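Local coordinates for protein MHC class I antigen (Ctenopharyngodon idella, PDB 5H5Z) that probably presents peptides on the cell surface for immune recognition, in complex with beta-2-microglobulin, as a class I histocompatibility heavy chain, at residues M33-N38 with R60-L65; Q51-D56 with I161-K166. All blocks are in the same frame, centred on the assembly; numbering follows the deposited sequence.

Contact 1. Residues M33-N38 with R60-L65; sequences MYFDSN and RQTQVL
The Phe35 ring carries Leu65 on one face: Leu65 CB stands 3.5 Å from the ring centroid and only 5° off the ring normal, a CH-pi contact centred on the six carbons. The carbonyl of the same leucine continues toward the far end of the ring, with Leu65 C 3.7 Å from Phe35 CZ. Thr62 O approaches obliquely, 3.9 Å from Phe35 CE2. Phe35 and Leu65 run alongside each other with opposite headings, which brings the Leu65 branch back by the root of the ring, where Leu65 CD1 lies 3.5 Å from Phe35 CB. With CG anti to the backbone N (chi1 176°), Phe35 sends its ring from the strand to the helix backbone. Met33, two residues earlier and on the same side of the strand, folds its chain at chi2 and chi3 and meets the leucine tip to tip, Met33 SD to Leu65 CD1 at 4.2 Å. No hydrogen bond crosses between the segments, and every touching residue is buried; Thr62 turns its hydroxyl to the carbonyl of Trp58 and the amide of Ala42.

The alternate strand residues point away from the helix. There, Tyr34 OH donates to the anti lone pair of Asp36 OD2 over 2.6 Å, and Tyr34 packs against Asp54 of the beta-2-microglobulin chain. The axes of the short segments 33-36 and 60-65 pass 9.5 Å apart at -44°, consistent with a helix laid diagonally over a sheet. Leu65 also touches Tyr9, while Gln61 OE1 hydrogen-bonds the backbone of the bound peptide. This is the class I peptide-binding platform, in which helix 55-82 rests on the antiparallel floor and forms one wall of the groove.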
# COMPACT_ATOMS: atom_id res chain seq x y z
N MET A 33 6.41 -6.57 -9.95
CA MET A 33 6.38 -6.19 -11.37
C MET A 33 5.92 -4.75 -11.53
O MET A 33 5.06 -4.28 -10.77
CB MET A 33 5.44 -7.14 -12.12
CG MET A 33 5.24 -6.85 -13.61
SD MET A 33 4.03 -5.55 -13.91
CE MET A 33 2.53 -6.33 -13.38
N TYR A 34 6.47 -4.06 -12.53
CA TYR A 34 6.00 -2.73 -12.93
C TYR A 34 5.91 -2.63 -14.46
O TYR A 34 6.74 -3.19 -15.17
CB TYR A 34 6.95 -1.65 -12.41
CG TYR A 34 6.54 -0.26 -12.81
CD1 TYR A 34 5.54 0.42 -12.13
CD2 TYR A 34 7.15 0.39 -13.89
CE1 TYR A 34 5.16 1.69 -12.49
CE2 TYR A 34 6.78 1.67 -14.26
CZ TYR A 34 5.78 2.31 -13.55
OH TYR A 34 5.39 3.58 -13.90
N PHE A 35 4.91 -1.90 -14.95
CA PHE A 35 4.80 -1.53 -16.37
C PHE A 35 4.17 -0.15 -16.48
O PHE A 35 3.24 0.16 -15.74
CB PHE A 35 3.94 -2.55 -17.13
CG PHE A 35 3.69 -2.20 -18.59
CD1 PHE A 35 2.65 -1.35 -18.96
CD2 PHE A 35 4.49 -2.75 -19.59
CE1 PHE A 35 2.42 -1.04 -20.30
CE2 PHE A 35 4.26 -2.45 -20.93
CZ PHE A 35 3.23 -1.59 -21.29
N ASP A 36 4.68 0.66 -17.40
CA ASP A 36 3.94 1.85 -17.81
C ASP A 36 4.04 2.12 -19.31
O ASP A 36 4.91 1.58 -19.99
CB ASP A 36 4.24 3.08 -16.93
CG ASP A 36 5.59 3.73 -17.22
OD1 ASP A 36 5.98 3.85 -18.41
OD2 ASP A 36 6.25 4.17 -16.25
N SER A 37 3.14 2.96 -19.80
CA SER A 37 3.04 3.24 -21.24
C SER A 37 4.08 4.24 -21.76
O SER A 37 4.15 4.49 -22.97
CB SER A 37 1.62 3.69 -21.59
OG SER A 37 1.21 4.78 -20.78
N ASN A 38 4.87 4.81 -20.86
CA ASN A 38 6.02 5.63 -21.25
C ASN A 38 7.22 4.77 -21.64
O ASN A 38 7.82 4.97 -22.69
CB ASN A 38 6.40 6.62 -20.15
CG ASN A 38 5.44 7.80 -20.06
OD1 ASN A 38 4.73 8.11 -21.02
ND2 ASN A 38 5.43 8.46 -18.92
N ARG A 60 6.97 -11.50 -22.91
CA ARG A 60 5.57 -11.92 -22.92
C ARG A 60 4.70 -11.00 -22.06
O ARG A 60 3.60 -10.62 -22.47
CB ARG A 60 5.42 -13.38 -22.49
CG ARG A 60 5.32 -14.33 -23.67
CD ARG A 60 5.91 -15.71 -23.40
NE ARG A 60 6.03 -16.46 -24.65
CZ ARG A 60 7.05 -16.34 -25.50
NH1 ARG A 60 8.06 -15.51 -25.22
NH2 ARG A 60 7.07 -17.04 -26.62
N GLN A 61 5.21 -10.64 -20.88
CA GLN A 61 4.49 -9.73 -19.99
C GLN A 61 4.35 -8.33 -20.60
O GLN A 61 3.28 -7.72 -20.51
CB GLN A 61 5.16 -9.67 -18.61
CG GLN A 61 4.32 -8.97 -17.56
CD GLN A 61 2.95 -9.61 -17.40
OE1 GLN A 61 2.79 -10.61 -16.71
NE2 GLN A 61 1.95 -9.03 -18.07
N THR A 62 5.42 -7.86 -21.22
CA THR A 62 5.42 -6.59 -21.95
C THR A 62 4.35 -6.60 -23.04
O THR A 62 3.58 -5.63 -23.17
CB THR A 62 6.81 -6.31 -22.57
OG1 THR A 62 7.77 -6.10 -21.52
CG2 THR A 62 6.78 -5.08 -23.47
N GLN A 63 4.27 -7.69 -23.80
CA GLN A 63 3.29 -7.80 -24.88
C GLN A 63 1.85 -7.76 -24.37
O GLN A 63 1.00 -7.10 -24.97
CB GLN A 63 3.56 -9.05 -25.73
CG GLN A 63 3.10 -8.90 -27.18
CD GLN A 63 3.72 -7.70 -27.88
OE1 GLN A 63 3.11 -7.12 -28.78
NE2 GLN A 63 4.94 -7.31 -27.49
N VAL A 64 1.58 -8.47 -23.28
CA VAL A 64 0.25 -8.49 -22.66
C VAL A 64 -0.16 -7.08 -22.24
O VAL A 64 -1.29 -6.63 -22.50
CB VAL A 64 0.21 -9.47 -21.45
CG1 VAL A 64 -1.07 -9.30 -20.65
CG2 VAL A 64 0.34 -10.91 -21.92
N LEU A 65 0.78 -6.36 -21.62
CA LEU A 65 0.48 -5.03 -21.07
C LEU A 65 0.44 -3.90 -22.10
O LEU A 65 -0.25 -2.91 -21.89
CB LEU A 65 1.39 -4.71 -19.89
CG LEU A 65 1.18 -5.68 -18.73
CD1 LEU A 65 2.28 -5.58 -17.68
CD2 LEU A 65 -0.21 -5.53 -18.10

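Contact 2. Residues Q51-D56 with I161-K166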
# COMPACT_ATOMS: atom_id res chain seq x y z
N GLN A 51 15.77 -13.75 -10.28
CA GLN A 51 16.59 -14.96 -10.25
C GLN A 51 15.92 -16.14 -10.95
O GLN A 51 16.58 -17.15 -11.24
CB GLN A 51 16.92 -15.33 -8.80
CG GLN A 51 17.92 -14.38 -8.14
CD GLN A 51 18.36 -14.85 -6.77
OE1 GLN A 51 17.56 -15.36 -5.98
NE2 GLN A 51 19.63 -14.66 -6.46
N ASN A 52 14.63 -16.01 -11.23
CA ASN A 52 13.82 -17.15 -11.66
C ASN A 52 13.09 -17.01 -12.98
O ASN A 52 12.60 -18.00 -13.53
CB ASN A 52 12.87 -17.56 -10.54
CG ASN A 52 13.58 -18.23 -9.39
OD1 ASN A 52 14.01 -19.38 -9.51
ND2 ASN A 52 13.73 -17.51 -8.28
N GLU A 53 13.00 -15.79 -13.49
CA GLU A 53 12.48 -15.56 -14.84
C GLU A 53 13.42 -14.61 -15.56
O GLU A 53 14.21 -13.90 -14.93
CB GLU A 53 11.06 -14.99 -14.80
CG GLU A 53 10.00 -15.90 -14.20
CD GLU A 53 9.72 -17.15 -15.02
OE1 GLU A 53 9.05 -18.06 -14.49
OE2 GLU A 53 10.17 -17.24 -16.18
N GLY A 54 13.34 -14.61 -16.89
CA GLY A 54 14.24 -13.80 -17.70
C GLY A 54 13.57 -13.16 -18.89
O GLY A 54 12.36 -12.89 -18.86
N ALA A 55 14.35 -12.95 -19.95
CA ALA A 55 13.91 -12.22 -21.14
C ALA A 55 12.59 -12.72 -21.74
O ALA A 55 11.71 -11.92 -22.01
CB ALA A 55 15.01 -12.21 -22.19
N ASP A 56 12.46 -14.04 -21.93
CA ASP A 56 11.24 -14.63 -22.50
C ASP A 56 9.99 -14.28 -21.71
O ASP A 56 8.97 -13.88 -22.28
CB ASP A 56 11.37 -16.15 -22.63
CG ASP A 56 11.98 -16.59 -23.96
OD1 ASP A 56 12.60 -15.76 -24.66
OD2 ASP A 56 11.83 -17.78 -24.31
N ILE A 161 -3.52 -19.10 -10.29
CA ILE A 161 -3.08 -19.99 -9.20
C ILE A 161 -1.81 -20.76 -9.59
O ILE A 161 -0.89 -20.92 -8.78
CB ILE A 161 -4.22 -20.95 -8.77
CG1 ILE A 161 -5.35 -20.17 -8.06
CG2 ILE A 161 -3.72 -22.10 -7.92
CD1 ILE A 161 -4.95 -19.53 -6.73
N GLU A 162 -1.74 -21.20 -10.84
CA GLU A 162 -0.55 -21.92 -11.32
C GLU A 162 0.71 -21.05 -11.18
O GLU A 162 1.76 -21.51 -10.70
CB GLU A 162 -0.75 -22.37 -12.77
CG GLU A 162 -1.80 -23.47 -12.93
CD GLU A 162 -2.32 -23.60 -14.34
OE1 GLU A 162 -1.62 -23.18 -15.29
OE2 GLU A 162 -3.44 -24.13 -14.51
N TRP A 163 0.59 -19.78 -11.57
CA TRP A 163 1.69 -18.84 -11.48
C TRP A 163 1.97 -18.41 -10.04
O TRP A 163 3.13 -18.29 -9.65
CB TRP A 163 1.46 -17.63 -12.39
CG TRP A 163 1.83 -17.94 -13.81
CD1 TRP A 163 0.99 -18.27 -14.83
CD2 TRP A 163 3.15 -17.96 -14.36
NE1 TRP A 163 1.70 -18.50 -15.98
CE2 TRP A 163 3.03 -18.32 -15.72
CE3 TRP A 163 4.42 -17.71 -13.83
CZ2 TRP A 163 4.14 -18.43 -16.57
CZ3 TRP A 163 5.53 -17.83 -14.67
CH2 TRP A 163 5.38 -18.18 -16.02
N LEU A 164 0.92 -18.20 -9.26
CA LEU A 164 1.10 -17.90 -7.84
C LEU A 164 1.95 -18.98 -7.17
O LEU A 164 2.92 -18.68 -6.48
CB LEU A 164 -0.25 -17.74 -7.13
CG LEU A 164 -0.19 -17.57 -5.60
CD1 LEU A 164 0.67 -16.39 -5.18
CD2 LEU A 164 -1.60 -17.44 -5.04
N LYS A 165 1.61 -20.24 -7.41
CA LYS A 165 2.40 -21.36 -6.87
C LYS A 165 3.89 -21.28 -7.25
O LYS A 165 4.77 -21.52 -6.41
CB LYS A 165 1.78 -22.71 -7.26
CG LYS A 165 0.47 -23.00 -6.55
CD LYS A 165 -0.19 -24.28 -7.05
CE LYS A 165 -1.47 -24.56 -6.28
NZ LYS A 165 -2.35 -25.53 -6.98
N LYS A 166 4.16 -20.93 -8.51
CA LYS A 166 5.54 -20.74 -8.98
C LYS A 166 6.23 -19.60 -8.23
O LYS A 166 7.37 -19.75 -7.79
CB LYS A 166 5.59 -20.48 -10.49
CG LYS A 166 5.31 -21.68 -11.38
CD LYS A 166 5.14 -21.22 -12.82
CE LYS A 166 5.80 -22.17 -13.80
NZ LYS A 166 7.29 -22.13 -13.72
O HOH W 1 8.64 -20.43 -15.78
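Glu53 and Trp163 meet by an edge contact. Glu53 OE1 lies near the indole plane, 3.5 Å from Trp163 CZ3, so the carboxylate oxygen faces the C-H rim of the six-membered ring. The side chains meet at a slant, with carboxylate and ring planes 56° apart. Glu53 reaches this rim by a bend at chi2 (-67°).

The charged pair is indirect. Glu53 OE1 and Lys166 NZ are 4.5 Å apart, too far for a salt bridge, and a water joins them: it donates to Glu53 OE1 at 2.7 Å and accepts from Lys166 NZ at 3.0 Å. Tyr170 OH, outside the segments, hydrogen-bonds the same carboxylate oxygen and has a weak bond with the lysine amine.

Apolar packing occurs within helix 161-166: Lys166 CD, about one turn on, sits 3.7 Å above one face of the Trp163 ring, offset toward its rim, which brings the lysine alongside the indole whose edge Glu53 meets.

Thus Glu53 OE1 collects a water, a tyrosine hydroxyl and an aromatic edge, while the ammonium would probably add to their electrostatic stabilisation of its negative charge. The chemistry implies a hydrated, polar link between the approach to helix 55-82 and helix 148-170, with only 70 Å² buried.

Both contacts involve the region of helix 55-82, but they join it to different parts of the platform. Contact 1 seats the helix on strand 30-36 of the floor and belongs to the core, with 233 Å² buried and mainly apolar and CH-pi contacts, with no hydrogen bond across. Contact 2 lies at the surface, about 15 Å away between centres, and ties the residues leading into that helix to helix 148-170 on the other side of the groove. Its chemistry changes accordingly to a carboxylate, an aromatic edge, a lysine and a bridging water. One contact therefore sets helix against sheet, and the other joins the loop leading into one helical wall to the opposite helix, near one end of the groove.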